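DNA ligase D 3'-phosphoesterase domain-containing protein (PDB 5DMP) probably trims 3' ends of DNA during archaeal non-homologous end joining, hydrolysing phosphomonoester and phosphodiester bonds as a phosphoesterase related to the LigD domain. Local coordinates at residues A58-G62 with S155-R160; Y82-R86 with Q103-V108; S118-I122 with L133-E139. All blocks are in the same frame, centred on the assembly; numbering follows the deposited sequence.

Contact 1: A58-G62 with S155-R160; sequences ATFEG and SVLTGR. With EDO (1,2-ethanediol), chain C.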
loop_
_atom_site.group_PDB
_atom_site.type_symbol
_atom_site.label_atom_id
_atom_site.label_comp_id
_atom_site.label_asym_id
_atom_site.label_seq_id
_atom_site.Cartn_x
_atom_site.Cartn_y
_atom_site.Cartn_z
ATOM N N ALA A 58 1.220 -11.769 2.178
ATOM C CA ALA A 58 2.091 -10.747 1.506
ATOM C C ALA A 58 2.805 -11.246 0.231
ATOM O O ALA A 58 3.106 -10.471 -0.693
ATOM C CB ALA A 58 3.119 -10.232 2.492
ATOM N N THR A 59 3.101 -12.547 0.148
ATOM C CA THR A 59 3.771 -13.057 -1.082
ATOM C C THR A 59 2.800 -13.867 -1.950
ATOM O O THR A 59 3.247 -14.573 -2.859
ATOM C CB THR A 59 5.032 -13.900 -0.729
ATOM O OG1 THR A 59 4.607 -14.953 0.134
ATOM C CG2 THR A 59 6.012 -13.060 0.080
ATOM N N PHE A 60 1.480 -13.751 -1.727
ATOM C CA PHE A 60 0.540 -14.438 -2.599
ATOM C C PHE A 60 0.518 -13.764 -3.973
ATOM O O PHE A 60 0.243 -12.541 -4.055
ATOM C CB PHE A 60 -0.913 -14.429 -2.034
ATOM C CG PHE A 60 -1.886 -15.008 -2.993
ATOM C CD1 PHE A 60 -1.723 -16.343 -3.440
ATOM C CD2 PHE A 60 -2.820 -14.210 -3.640
ATOM C CE1 PHE A 60 -2.594 -16.897 -4.372
ATOM C CE2 PHE A 60 -3.677 -14.767 -4.568
ATOM C CZ PHE A 60 -3.565 -16.103 -4.945
ATOM N N GLU A 61 0.806 -14.533 -5.041
ATOM C CA GLU A 61 0.720 -14.014 -6.409
ATOM C C GLU A 61 0.078 -15.130 -7.205
ATOM O O GLU A 61 0.616 -16.236 -7.147
ATOM C CB GLU A 61 2.159 -13.761 -6.925
ATOM C CG GLU A 61 2.185 -13.359 -8.385
ATOM C CD GLU A 61 3.492 -12.660 -8.728
ATOM O OE1 GLU A 61 3.686 -11.511 -8.274
ATOM O OE2 GLU A 61 4.322 -13.266 -9.488
ATOM N N GLY A 62 -1.052 -14.906 -7.868
ATOM C CA GLY A 62 -1.759 -16.046 -8.542
ATOM C C GLY A 62 -3.201 -15.632 -8.804
ATOM O O GLY A 62 -3.496 -14.449 -8.913
ATOM N N SER A 155 5.603 -7.815 -11.674
ATOM C CA SER A 155 5.801 -8.434 -10.325
ATOM C C SER A 155 7.198 -8.201 -9.805
ATOM O O SER A 155 8.202 -8.479 -10.484
ATOM C CB SER A 155 5.471 -9.946 -10.359
ATOM O OG SER A 155 5.952 -10.567 -9.209
ATOM N N VAL A 156 7.257 -7.730 -8.565
ATOM C CA VAL A 156 8.530 -7.575 -7.843
ATOM C C VAL A 156 9.058 -8.967 -7.475
ATOM O O VAL A 156 10.269 -9.143 -7.287
ATOM C CB VAL A 156 8.305 -6.624 -6.618
ATOM C CG1 VAL A 156 7.620 -7.300 -5.452
ATOM C CG2 VAL A 156 9.567 -5.975 -6.195
ATOM N N LEU A 157 8.178 -9.949 -7.380
ATOM C CA LEU A 157 8.647 -11.318 -6.975
ATOM C C LEU A 157 9.170 -12.139 -8.173
ATOM O O LEU A 157 10.141 -12.905 -8.038
ATOM C CB LEU A 157 7.514 -12.146 -6.320
ATOM C CG LEU A 157 7.185 -11.598 -4.893
ATOM C CD1 LEU A 157 6.180 -12.528 -4.235
ATOM C CD2 LEU A 157 8.381 -11.440 -3.995
ATOM N N THR A 158 8.495 -12.021 -9.308
ATOM C CA THR A 158 8.815 -12.905 -10.430
ATOM C C THR A 158 9.138 -12.181 -11.726
ATOM O O THR A 158 9.535 -12.815 -12.730
ATOM C CB THR A 158 7.631 -13.832 -10.741
ATOM O OG1 THR A 158 6.479 -13.044 -11.100
ATOM C CG2 THR A 158 7.274 -14.709 -9.559
ATOM N N GLY A 159 8.909 -10.881 -11.774
ATOM C CA GLY A 159 9.055 -10.101 -13.012
ATOM C C GLY A 159 7.935 -10.316 -14.019
ATOM O O GLY A 159 7.938 -9.676 -15.065
ATOM N N ARG A 160 6.958 -11.191 -13.705
ATOM C CA ARG A 160 5.804 -11.448 -14.606
ATOM C C ARG A 160 4.884 -10.272 -14.808
ATOM O O ARG A 160 4.670 -9.456 -13.876
ATOM C CB ARG A 160 4.961 -12.659 -14.154
ATOM C CG ARG A 160 5.699 -13.994 -14.397
ATOM C CD ARG A 160 4.900 -15.196 -13.900
ATOM N NE ARG A 160 4.617 -15.123 -12.455
ATOM C CZ ARG A 160 3.811 -15.962 -11.810
ATOM N NH1 ARG A 160 3.203 -17.008 -12.452
ATOM N NH2 ARG A 160 3.610 -15.748 -10.518
HETATM C C1 EDO C . 9.562 -4.797 -11.109
HETATM O O1 EDO C . 10.487 -4.950 -10.010
HETATM C C2 EDO C . 9.732 -5.984 -12.044
HETATM O O2 EDO C . 10.580 -6.907 -11.359
HETATM O O HOH W 1 2.264 -17.571 -8.845
#
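The carboxylate of Glu61 meets Ser155, Thr158 and Arg160 with both oxygens engaged. Its CG stands anti to the backbone N (chi1 174°), and the extended chain carries the carboxylate across to the 155-160 loop. Ser155 OG donates to Glu61 OE1 at 2.6 Å and Thr158 OG1 to Glu61 OE2 at 2.7 Å, each on the syn lone pair, the side facing the other oxygen. The anti lone pair of Glu61 OE2 takes Arg160 NH2, 2.8 Å away, in a salt bridge whose carboxylate and guanidinium planes stand 42° apart. Two side-chain hydroxyls also close turns within 155-160: Ser155 OG accepts from the backbone N of Thr158 in an ST motif, while Thr158 OG1 accepts from Arg160 N in an ST turn. Thr158 OG1 also receives Arg160 NE at 3.1 Å, near the guanidinium plane, which, with the NH2 bond to Glu61, restrains the rotation of the guanidinium. A water joins Glu61 O to Arg160 NH2. Beside this polar cluster, Leu157 CD1 lies 3.9 Å from Thr59 CB. Two outside partners tie the cluster to its surroundings: Val76 N of strand 72-84 donates to Glu61 OE1, and Glu168 pairs with Arg160 NH1.

Contact 2: Y82-R86 with Q103-V108; sequences YRNLR and QGKIEV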
loop_
_atom_site.group_PDB
_atom_site.type_symbol
_atom_site.label_atom_id
_atom_site.label_comp_id
_atom_site.label_asym_id
_atom_site.label_seq_id
_atom_site.Cartn_x
_atom_site.Cartn_y
_atom_site.Cartn_z
ATOM N N TYR A 82 8.788 -1.317 6.521
ATOM C CA TYR A 82 8.598 0.124 6.702
ATOM C C TYR A 82 9.045 0.508 8.088
ATOM O O TYR A 82 9.204 -0.369 8.949
ATOM C CB TYR A 82 7.084 0.474 6.500
ATOM C CG TYR A 82 6.180 -0.021 7.606
ATOM C CD1 TYR A 82 5.896 0.798 8.706
ATOM C CD2 TYR A 82 5.566 -1.299 7.528
ATOM C CE1 TYR A 82 5.035 0.384 9.714
ATOM C CE2 TYR A 82 4.724 -1.740 8.557
ATOM C CZ TYR A 82 4.470 -0.930 9.619
ATOM O OH TYR A 82 3.643 -1.379 10.598
ATOM N N ARG A 83 9.232 1.800 8.310
ATOM C CA ARG A 83 9.602 2.320 9.615
ATOM C C ARG A 83 8.519 3.323 9.992
ATOM O O ARG A 83 8.020 4.095 9.155
ATOM C CB ARG A 83 10.971 3.088 9.577
ATOM C CG ARG A 83 12.144 2.242 9.147
ATOM C CD ARG A 83 13.445 3.044 9.241
ATOM N NE ARG A 83 13.883 3.656 7.961
ATOM C CZ ARG A 83 13.826 4.939 7.790
ATOM N NH1 ARG A 83 13.290 5.709 8.767
ATOM N NH2 ARG A 83 14.328 5.479 6.673
ATOM N N ASN A 84 8.177 3.347 11.277
ATOM C CA ASN A 84 7.118 4.246 11.718
ATOM C C ASN A 84 7.772 5.612 12.054
ATOM O O ASN A 84 8.489 5.711 13.061
ATOM C CB ASN A 84 6.514 3.665 12.995
ATOM C CG ASN A 84 5.530 4.631 13.642
ATOM O OD1 ASN A 84 5.141 5.657 13.050
ATOM N ND2 ASN A 84 5.094 4.280 14.835
ATOM N N LEU A 85 7.506 6.654 11.249
ATOM C CA LEU A 85 8.135 7.962 11.472
ATOM C C LEU A 85 7.612 8.613 12.761
ATOM O O LEU A 85 8.288 9.500 13.318
ATOM C CB LEU A 85 7.891 8.889 10.268
ATOM C CG LEU A 85 8.676 8.392 9.032
ATOM C CD1 LEU A 85 8.302 9.187 7.818
ATOM C CD2 LEU A 85 10.165 8.450 9.295
ATOM N N ARG A 86 6.420 8.210 13.201
ATOM C CA ARG A 86 5.817 8.847 14.398
ATOM C C ARG A 86 6.434 8.439 15.732
ATOM O O ARG A 86 6.045 8.988 16.770
ATOM C CB ARG A 86 4.282 8.743 14.395
ATOM C CG ARG A 86 3.702 9.503 13.196
ATOM C CD ARG A 86 2.207 9.595 13.208
ATOM N NE ARG A 86 1.826 10.582 14.227
ATOM C CZ ARG A 86 0.635 10.667 14.827
ATOM N NH1 ARG A 86 -0.366 9.845 14.518
ATOM N NH2 ARG A 86 0.444 11.640 15.742
ATOM N N GLN A 103 -5.518 6.538 15.861
ATOM C CA GLN A 103 -5.754 7.969 15.673
ATOM C C GLN A 103 -6.097 8.408 14.225
ATOM O O GLN A 103 -6.524 9.544 14.004
ATOM C CB GLN A 103 -4.573 8.776 16.225
ATOM C CG GLN A 103 -4.672 10.301 16.059
ATOM C CD GLN A 103 -3.432 11.047 16.575
ATOM O OE1 GLN A 103 -2.351 10.916 16.021
ATOM N NE2 GLN A 103 -3.593 11.821 17.655
ATOM N N GLY A 104 -5.921 7.536 13.230
ATOM C CA GLY A 104 -6.232 7.909 11.824
ATOM C C GLY A 104 -5.136 8.773 11.183
ATOM O O GLY A 104 -5.411 9.544 10.240
ATOM N N LYS A 105 -3.899 8.657 11.694
ATOM C CA LYS A 105 -2.771 9.385 11.111
ATOM C C LYS A 105 -1.507 8.535 11.127
ATOM O O LYS A 105 -0.832 8.375 12.155
ATOM C CB LYS A 105 -2.541 10.735 11.852
ATOM C CG LYS A 105 -1.332 11.531 11.348
ATOM C CD LYS A 105 -1.363 12.872 12.099
ATOM C CE LYS A 105 -0.131 13.694 11.848
ATOM N NZ LYS A 105 -0.313 14.943 12.646
ATOM N N ILE A 106 -1.184 7.957 9.968
ATOM C CA ILE A 106 -0.036 7.071 9.905
ATOM C C ILE A 106 0.998 7.762 9.000
ATOM O O ILE A 106 0.655 8.201 7.872
ATOM C CB ILE A 106 -0.466 5.718 9.231
ATOM C CG1 ILE A 106 -1.455 4.926 10.146
ATOM C CG2 ILE A 106 0.758 4.864 8.851
ATOM C CD1 ILE A 106 -2.181 3.764 9.418
ATOM N N GLU A 107 2.215 7.883 9.508
ATOM C CA GLU A 107 3.357 8.402 8.683
ATOM C C GLU A 107 4.483 7.421 8.743
ATOM O O GLU A 107 5.019 7.164 9.839
ATOM C CB GLU A 107 3.813 9.775 9.221
ATOM C CG GLU A 107 2.619 10.737 9.169
ATOM C CD GLU A 107 2.857 12.104 9.824
ATOM O OE1 GLU A 107 3.696 12.202 10.747
ATOM O OE2 GLU A 107 2.223 13.102 9.368
ATOM N N VAL A 108 4.858 6.853 7.571
ATOM C CA VAL A 108 5.837 5.767 7.557
ATOM C C VAL A 108 6.874 6.003 6.445
ATOM O O VAL A 108 6.588 6.723 5.431
ATOM C CB VAL A 108 5.130 4.411 7.279
ATOM C CG1 VAL A 108 4.371 3.964 8.577
ATOM C CG2 VAL A 108 4.179 4.439 6.040
HETATM O O HOH W 2 2.551 6.394 11.922
#
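An antiparallel strand pairing that ends in an Asx turn joins 82-86 to 103-108, with Asn84 and Val108 forming a non-hydrogen-bonded pair. Asn84 OD1 accepts from Arg86 N at 2.9 Å, the donor lying above the carbonyl plane, and a water links the same oxygen to Glu107 N. Leu85 N donates to Glu107 O at 2.9 Å just where strand 72-84 gives way to a 3-10 turn. From that turn Arg86 reaches along 103-108 toward its start, its chain bent at chi3 (74°). Arg86 grips Gln103 OE1 end-on, with NH1 at 2.7 Å and NH2 at 2.9 Å. Guanidinium and amide planes are 12° apart and OE1 lies close to the guanidinium plane, so the one oxygen is held flat by two N-H groups. Arg86 NH1 also donates to Lys105 O at 2.8 Å, and Lys105 CD lies over the centre of the Arg86 guanidinium, 3.9 Å above the plane. Glu107 OE1 touches the aliphatic part of Arg86 instead, 3.6 Å from its CG. At the other end, Tyr82 CD1 packs on Val108 CG1 at 3.5 Å. Gly104, with positive phi, closes helix 97-103 in a Schellman motif and leads into strand 105-111. That helix packs through Ile97 on Tyr82 and Val108, and through Ser100 on Arg86, while strand 118-123 lies beside 105-111, with Ile106 on Leu121 and Lys105 on Ile122.

Contact 3: S118-I122 with L133-E139; sequences SYALI and LFFKMKE. With EDO (1,2-ethanediol), chain E.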
loop_
_atom_site.group_PDB
_atom_site.type_symbol
_atom_site.label_atom_id
_atom_site.label_comp_id
_atom_site.label_asym_id
_atom_site.label_seq_id
_atom_site.Cartn_x
_atom_site.Cartn_y
_atom_site.Cartn_z
ATOM N N SER A 118 8.978 8.558 2.390
ATOM C CA SER A 118 7.942 8.859 3.369
ATOM C C SER A 118 6.554 8.995 2.749
ATOM O O SER A 118 6.395 9.709 1.750
ATOM C CB SER A 118 8.370 10.112 4.149
ATOM O OG SER A 118 8.558 11.152 3.206
ATOM N N TYR A 119 5.556 8.285 3.331
ATOM C CA TYR A 119 4.174 8.281 2.876
ATOM C C TYR A 119 3.252 8.406 4.097
ATOM O O TYR A 119 3.613 7.988 5.212
ATOM C CB TYR A 119 3.761 6.981 2.103
ATOM C CG TYR A 119 4.327 6.970 0.700
ATOM C CD1 TYR A 119 5.650 6.615 0.476
ATOM C CD2 TYR A 119 3.496 7.332 -0.378
ATOM C CE1 TYR A 119 6.185 6.636 -0.816
ATOM C CE2 TYR A 119 4.003 7.352 -1.675
ATOM C CZ TYR A 119 5.326 7.018 -1.858
ATOM O OH TYR A 119 5.848 7.027 -3.141
ATOM N N ALA A 120 2.133 9.088 3.850
ATOM C CA ALA A 120 1.087 9.294 4.909
ATOM C C ALA A 120 -0.218 8.583 4.509
ATOM O O ALA A 120 -0.645 8.563 3.321
ATOM C CB ALA A 120 0.815 10.772 5.132
ATOM N N LEU A 121 -0.919 8.105 5.538
ATOM C CA LEU A 121 -2.275 7.538 5.398
ATOM C C LEU A 121 -3.126 8.294 6.444
ATOM O O LEU A 121 -2.807 8.205 7.617
ATOM C CB LEU A 121 -2.287 6.045 5.798
ATOM C CG LEU A 121 -2.023 5.114 4.637
ATOM C CD1 LEU A 121 -1.696 3.740 5.278
ATOM C CD2 LEU A 121 -3.233 5.023 3.698
ATOM N N ILE A 122 -4.129 9.037 5.972
ATOM C CA ILE A 122 -4.884 9.937 6.904
ATOM C C ILE A 122 -6.345 9.552 6.878
ATOM O O ILE A 122 -6.967 9.604 5.795
ATOM C CB ILE A 122 -4.774 11.436 6.432
ATOM C CG1 ILE A 122 -3.279 11.861 6.422
ATOM C CG2 ILE A 122 -5.600 12.381 7.389
ATOM C CD1 ILE A 122 -2.618 11.755 7.788
ATOM N N LEU A 133 -6.902 9.068 3.035
ATOM C CA LEU A 133 -6.137 9.711 1.968
ATOM C C LEU A 133 -4.745 9.031 2.076
ATOM O O LEU A 133 -4.252 8.842 3.179
ATOM C CB LEU A 133 -5.909 11.173 2.343
ATOM C CG LEU A 133 -7.187 12.039 2.433
ATOM C CD1 LEU A 133 -6.751 13.448 2.833
ATOM C CD2 LEU A 133 -7.863 11.936 1.075
ATOM N N PHE A 134 -4.136 8.702 0.932
ATOM C CA PHE A 134 -2.830 8.078 0.920
ATOM C C PHE A 134 -1.949 8.987 0.032
ATOM O O PHE A 134 -2.286 9.213 -1.137
ATOM C CB PHE A 134 -2.962 6.690 0.255
ATOM C CG PHE A 134 -1.651 5.977 -0.037
ATOM C CD1 PHE A 134 -0.633 5.884 0.915
ATOM C CD2 PHE A 134 -1.502 5.296 -1.247
ATOM C CE1 PHE A 134 0.544 5.172 0.650
ATOM C CE2 PHE A 134 -0.348 4.574 -1.529
ATOM C CZ PHE A 134 0.699 4.512 -0.576
ATOM N N PHE A 135 -0.868 9.499 0.576
ATOM C CA PHE A 135 -0.031 10.368 -0.296
ATOM C C PHE A 135 1.445 10.314 0.090
ATOM O O PHE A 135 1.826 10.105 1.246
ATOM C CB PHE A 135 -0.600 11.854 -0.329
ATOM C CG PHE A 135 -0.757 12.444 1.002
ATOM C CD1 PHE A 135 0.307 13.163 1.600
ATOM C CD2 PHE A 135 -1.979 12.301 1.722
ATOM C CE1 PHE A 135 0.165 13.738 2.869
ATOM C CE2 PHE A 135 -2.109 12.874 2.989
ATOM C CZ PHE A 135 -1.059 13.584 3.574
ATOM N N LYS A 136 2.263 10.573 -0.931
ATOM C CA LYS A 136 3.692 10.833 -0.688
ATOM C C LYS A 136 3.830 12.067 0.183
ATOM O O LYS A 136 3.165 13.098 -0.038
ATOM C CB LYS A 136 4.379 11.045 -2.045
ATOM C CG LYS A 136 5.895 11.483 -1.950
ATOM C CD LYS A 136 6.811 10.282 -1.546
ATOM C CE LYS A 136 8.169 10.830 -1.001
ATOM N NZ LYS A 136 8.098 11.460 0.372
ATOM N N MET A 137 4.688 11.995 1.194
ATOM C CA MET A 137 4.883 13.155 2.063
ATOM C C MET A 137 5.824 14.177 1.352
ATOM O O MET A 137 6.671 13.828 0.544
ATOM C CB MET A 137 5.400 12.795 3.439
ATOM C CG MET A 137 4.286 12.095 4.265
ATOM S SD MET A 137 4.930 11.370 5.779
ATOM C CE MET A 137 5.159 12.889 6.753
ATOM N N LYS A 138 5.588 15.447 1.648
ATOM C CA LYS A 138 6.278 16.509 0.944
ATOM C C LYS A 138 7.776 16.499 1.341
ATOM O O LYS A 138 8.140 16.364 2.508
ATOM C CB LYS A 138 5.639 17.842 1.344
ATOM C CG LYS A 138 6.407 19.073 0.835
ATOM C CD LYS A 138 5.588 20.337 1.081
ATOM C CE LYS A 138 6.188 21.541 0.338
ATOM N NZ LYS A 138 5.192 22.650 0.296
ATOM N N GLU A 139 8.627 16.616 0.348
ATOM C CA GLU A 139 10.084 16.776 0.602
ATOM C C GLU A 139 10.602 17.476 -0.640
ATOM O O GLU A 139 9.891 17.498 -1.684
ATOM C CB GLU A 139 10.741 15.411 0.741
ATOM C CG GLU A 139 10.508 14.519 -0.443
ATOM C CD GLU A 139 11.234 13.164 -0.303
ATOM O OE1 GLU A 139 12.355 12.989 -0.821
ATOM O OE2 GLU A 139 10.753 12.270 0.410
HETATM C C1 EDO E . 12.120 9.667 -3.139
HETATM O O1 EDO E . 12.876 10.467 -2.244
HETATM C C2 EDO E . 10.906 9.280 -2.333
HETATM O O2 EDO E . 9.870 8.948 -3.262
HETATM O O HOH W 3 11.353 10.105 1.643
#
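Leu133 pairs with Ile122 at the loop end of the beta hairpin formed by strands 118-123 and 132-136, bonded both ways: Leu133 N to Ile122 O and Ile122 N to Leu133 O. Phe134 follows opposite Leu121, its CB 3.8 Å from Leu121 CD2, while its ring lies obliquely to that of Tyr119, the planes 32° apart. Phe135 turns to the other face, with Ala120 and Ile122. Its CG sits between the backbone N and carbonyl carbon (chi1 54°), which brings the ring over Ala120, whose CB lies 3.7 Å above the plane in a CH-pi contact. Ala120 N reaches Phe135 O almost straight, at 176°. Lys136 then lays its CD over one face of the Tyr119 ring, 3.6 Å above the plane, and bends back to donate from NZ to Ser118 O at 2.8 Å, on a lone pair. Met137 N shares Ser118 O, and Met137 CG packs on Ala120 CB at 3.8 Å. Glu139 OE2 closes the set with a salt bridge to Lys136 NZ at 2.8 Å. Shortening Lys136 to an alanine here is likely to leave the Glu139 carboxylate without its charged mate, take a donor from Ser118 O and uncover one face of the Tyr119 ring. NZ is ringed by Ser118 O, Met137 O and Glu139 OE2, with Ser118 OG as a weak fourth, and the neighbouring carboxylate would probably favour the charged form of the lysine.

Overall arrangement
Contacts 2 and 3 are neighbours in one antiparallel sheet, their centres 10 Å apart. They are joined where strand 105-111 pairs with 118-123: Val108 O and Tyr119 N, like Ile106 O and Leu121 N, are 2.8 Å apart, probable hydrogen bonds. Leu85 CD1 adds packing on Ser118 CB. Contact 1 lies across the chain's centre, about 26 Å from contact 2 and 25 Å from contact 3 between centres, and along the sequence its loop encloses both. It is the contact on the side of the bound ligands, which probably mark the active site: the Glu61 side chain is about 10 Å from the vanadium group and 13 Å from the magnesium. Tyr57, just before 58-62, and Val74, backbone-bonded to Gly62, both belong to the vanadium pocket.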